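Local coordinates for protein C2 toxin component I (Clostridium botulinum, PDB 2J3X) that serves as the enzymatic component of the binary C2 toxin, an ADP-ribosyltransferase that probably transfers ADP-ribose from NAD to actin, at residues 277-282 with 344-349. The protein carries 2 engineered substitutions. Sequence-based numbering, arbitrary orientation. Where two conformers were deposited one is given.
Sequences KKIELI and LSFSST
Phe346 packs on Ile279 and Ile282 in a small, buried apolar contact. It joins helix 273-286 to the loop that leads into strand 347-350, in the C-terminal ADP-ribosyltransferase-like half of the chain. About 146 Å² of surface is buried, and a single aromatic side chain carries the loop's share of it. The backbones stay well apart, with 8.9 Å between Ile282 CA and Phe346 CA, and the ring bridges the gap.

Ile282 supplies the main touch. Ile282 CG2 lies over one face of the Phe346 ring in a CH-pi contact, 3.8 Å from the centroid and 21° off the ring normal. Ile282 CG2 is displaced toward the rim, and lies 3.6 Å from both Phe346 CE1 and Phe346 CZ. Ile282 CB follows it, 3.7 Å from Phe346 CZ. CB of Phe346 points at the helix, and CG lies anti to the carbonyl carbon (chi1 -56°), which sets the ring against Ile282 and Ile279.

Ile279, one helical turn earlier, meets the far end of the ring. Ile279 O sits at the ring edge, near the plane, 3.8 Å from Phe346 CZ. Ile279 CG2 is 4.0 Å from Phe346 CZ.

Ser348 and Thr349 belong to the Ser-Thr-Ser strand characteristic of this toxin family. Arg299 hydrogen-bonds to Ser348 O through NH1, consistent with the family's arginine, Ser-Thr-Ser and glutamate active-site pattern. Strand 389-392 pairs with strand 347-350, and its Leu391 touches Phe346. Tyr252 of helix 243-254 meets the Phe346 ring edge-to-face, while Leu264 of helix 257-265 packs against it, so the phenylalanine links this sheet to three helices.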
ATOM      1  N   LYS A 277       6.373 -28.646 -23.649  1.00 22.91           N
ATOM      2  CA  LYS A 277       5.003 -28.640 -24.157  0.50 22.99           C
ATOM      3  C   LYS A 277       4.016 -28.193 -23.078  1.00 22.20           C
ATOM      4  O   LYS A 277       3.120 -27.409 -23.341  1.00 22.19           O
ATOM      5  CB  LYS A 277       4.618 -30.029 -24.684  0.50 23.32           C
ATOM      6  CG  LYS A 277       5.377 -30.426 -25.959  0.50 24.57           C
ATOM      7  CD  LYS A 277       5.424 -31.957 -26.149  0.50 27.49           C
ATOM      8  CE  LYS A 277       5.994 -32.315 -27.516  0.50 30.29           C
ATOM      9  NZ  LYS A 277       5.002 -32.070 -28.594  0.50 31.80           N
ATOM     10  N   LYS A 278       4.153 -28.738 -21.879  1.00 21.02           N
ATOM     11  CA  LYS A 278       3.263 -28.344 -20.804  1.00 20.92           C
ATOM     12  C   LYS A 278       3.402 -26.837 -20.528  1.00 20.48           C
ATOM     13  O   LYS A 278       2.412 -26.146 -20.262  1.00 19.14           O
ATOM     14  CB  LYS A 278       3.583 -29.114 -19.551  1.00 21.68           C
ATOM     15  CG  LYS A 278       3.232 -30.585 -19.659  1.00 23.98           C
ATOM     16  CD  LYS A 278       3.586 -31.298 -18.392  1.00 26.26           C
ATOM     17  CE  LYS A 278       3.101 -32.751 -18.526  1.00 33.14           C
ATOM     18  NZ  LYS A 278       3.545 -33.604 -17.404  1.00 38.26           N
ATOM     19  N   ILE A 279       4.636 -26.343 -20.535  1.00 19.00           N
ATOM     20  CA  ILE A 279       4.844 -24.932 -20.197  1.00 18.37           C
ATOM     21  C   ILE A 279       4.203 -24.016 -21.248  1.00 18.54           C
ATOM     22  O   ILE A 279       3.600 -23.013 -20.879  1.00 18.74           O
ATOM     23  CB  ILE A 279       6.325 -24.654 -19.999  1.00 17.55           C
ATOM     24  CG1 ILE A 279       6.761 -25.302 -18.697  1.00 17.86           C
ATOM     25  CG2 ILE A 279       6.683 -23.117 -20.035  1.00 16.05           C
ATOM     26  CD1 ILE A 279       8.314 -25.525 -18.649  1.00 20.69           C
ATOM     27  N   GLU A 280       4.289 -24.379 -22.527  1.00 19.72           N
ATOM     28  CA  GLU A 280       3.664 -23.598 -23.607  0.50 20.43           C
ATOM     29  C   GLU A 280       2.151 -23.539 -23.375  1.00 19.50           C
ATOM     30  O   GLU A 280       1.529 -22.491 -23.534  1.00 19.23           O
ATOM     31  CB  GLU A 280       3.976 -24.235 -24.968  0.50 20.43           C
ATOM     32  CG  GLU A 280       3.654 -23.384 -26.181  0.50 22.96           C
ATOM     33  CD  GLU A 280       3.917 -24.096 -27.509  0.50 25.13           C
ATOM     34  OE1 GLU A 280       4.624 -25.141 -27.521  0.50 30.50           O
ATOM     35  OE2 GLU A 280       3.416 -23.601 -28.545  0.50 29.88           O
ATOM     36  N   LEU A 281       1.565 -24.670 -22.997  1.00 18.59           N
ATOM     37  CA  LEU A 281       0.114 -24.732 -22.734  1.00 16.88           C
ATOM     38  C   LEU A 281      -0.292 -23.910 -21.498  1.00 16.23           C
ATOM     39  O   LEU A 281      -1.376 -23.327 -21.489  1.00 15.06           O
ATOM     40  CB  LEU A 281      -0.370 -26.199 -22.593  1.00 16.68           C
ATOM     41  CG  LEU A 281      -0.416 -26.992 -23.914  1.00 19.52           C
ATOM     42  CD1 LEU A 281      -0.574 -28.514 -23.642  1.00 17.90           C
ATOM     43  CD2 LEU A 281      -1.525 -26.482 -24.752  1.00 17.73           C
ATOM     44  N   ILE A 282       0.527 -23.902 -20.443  1.00 14.85           N
ATOM     45  CA  ILE A 282       0.160 -23.151 -19.248  1.00 14.85           C
ATOM     46  C   ILE A 282       0.213 -21.655 -19.574  1.00 14.71           C
ATOM     47  O   ILE A 282      -0.696 -20.906 -19.180  1.00 14.29           O
ATOM     48  CB  ILE A 282       1.048 -23.498 -18.075  1.00 13.80           C
ATOM     49  CG1 ILE A 282       0.862 -24.980 -17.722  1.00 15.30           C
ATOM     50  CG2 ILE A 282       0.737 -22.648 -16.835  1.00 15.03           C
ATOM     51  CD1 ILE A 282       2.072 -25.548 -16.938  1.00 16.20           C
ATOM     52  N   LEU A 344      11.521 -16.633 -12.694  1.00 16.39           N
ATOM     53  CA  LEU A 344      11.751 -17.436 -13.900  1.00 17.07           C
ATOM     54  C   LEU A 344      10.623 -18.413 -14.214  1.00 14.51           C
ATOM     55  O   LEU A 344      10.296 -18.603 -15.360  1.00 15.65           O
ATOM     56  CB  LEU A 344      13.098 -18.186 -13.784  1.00 17.72           C
ATOM     57  CG  LEU A 344      14.335 -17.292 -13.961  1.00 21.88           C
ATOM     58  CD1 LEU A 344      15.618 -18.165 -13.867  1.00 24.30           C
ATOM     59  CD2 LEU A 344      14.259 -16.585 -15.283  1.00 25.10           C
ATOM     60  N   SER A 345      10.006 -18.967 -13.188  1.00 14.16           N
ATOM     61  CA  SER A 345       8.853 -19.812 -13.346  1.00 14.84           C
ATOM     62  C   SER A 345       7.543 -18.987 -13.219  1.00 14.33           C
ATOM     63  O   SER A 345       7.569 -17.778 -12.946  1.00 12.37           O
ATOM     64  CB  SER A 345       8.824 -20.902 -12.275  1.00 15.00           C
ATOM     65  OG  SER A 345       7.912 -21.932 -12.656  1.00 15.58           O
ATOM     66  N   PHE A 346       6.427 -19.681 -13.383  1.00 14.39           N
ATOM     67  CA  PHE A 346       5.099 -19.124 -12.994  1.00 14.65           C
ATOM     68  C   PHE A 346       5.143 -18.789 -11.506  1.00 15.68           C
ATOM     69  O   PHE A 346       5.858 -19.462 -10.736  1.00 16.73           O
ATOM     70  CB  PHE A 346       4.014 -20.166 -13.269  1.00 14.02           C
ATOM     71  CG  PHE A 346       4.012 -20.632 -14.686  1.00 14.71           C
ATOM     72  CD1 PHE A 346       3.383 -19.888 -15.681  1.00 14.57           C
ATOM     73  CD2 PHE A 346       4.714 -21.819 -15.052  1.00 14.79           C
ATOM     74  CE1 PHE A 346       3.441 -20.303 -17.025  1.00 14.47           C
ATOM     75  CE2 PHE A 346       4.763 -22.248 -16.368  1.00 14.11           C
ATOM     76  CZ  PHE A 346       4.105 -21.514 -17.369  1.00 14.02           C
ATOM     77  N   SER A 347       4.378 -17.797 -11.070  1.00 14.96           N
ATOM     78  CA  SER A 347       4.433 -17.471  -9.648  1.00 15.26           C
ATOM     79  C   SER A 347       3.052 -17.203  -9.092  1.00 14.24           C
ATOM     80  O   SER A 347       2.215 -16.599  -9.785  1.00 14.35           O
ATOM     81  CB  SER A 347       5.400 -16.319  -9.347  1.00 17.37           C
ATOM     82  OG  SER A 347       5.032 -15.113  -9.992  1.00 17.23           O
ATOM     83  N   SER A 348       2.813 -17.710  -7.880  1.00 13.22           N
ATOM     84  CA  SER A 348       1.526 -17.547  -7.220  1.00 12.15           C
ATOM     85  C   SER A 348       1.477 -16.255  -6.398  1.00 12.27           C
ATOM     86  O   SER A 348       2.438 -15.851  -5.706  1.00 13.39           O
ATOM     87  CB  SER A 348       1.220 -18.740  -6.309  1.00 11.58           C
ATOM     88  OG  SER A 348       2.154 -18.708  -5.294  1.00 17.88           O
ATOM     89  N   THR A 349       0.304 -15.616  -6.465  1.00 11.31           N
ATOM     90  CA  THR A 349      -0.003 -14.442  -5.640  1.00 10.08           C
ATOM     91  C   THR A 349      -1.396 -14.706  -5.130  1.00 10.12           C
ATOM     92  O   THR A 349      -2.062 -15.637  -5.599  1.00 10.72           O
ATOM     93  CB  THR A 349      -0.046 -13.121  -6.506  1.00 11.34           C
ATOM     94  OG1 THR A 349      -1.187 -13.176  -7.393  1.00  9.60           O
ATOM     95  CG2 THR A 349       1.240 -12.933  -7.321  1.00 11.21           C
TER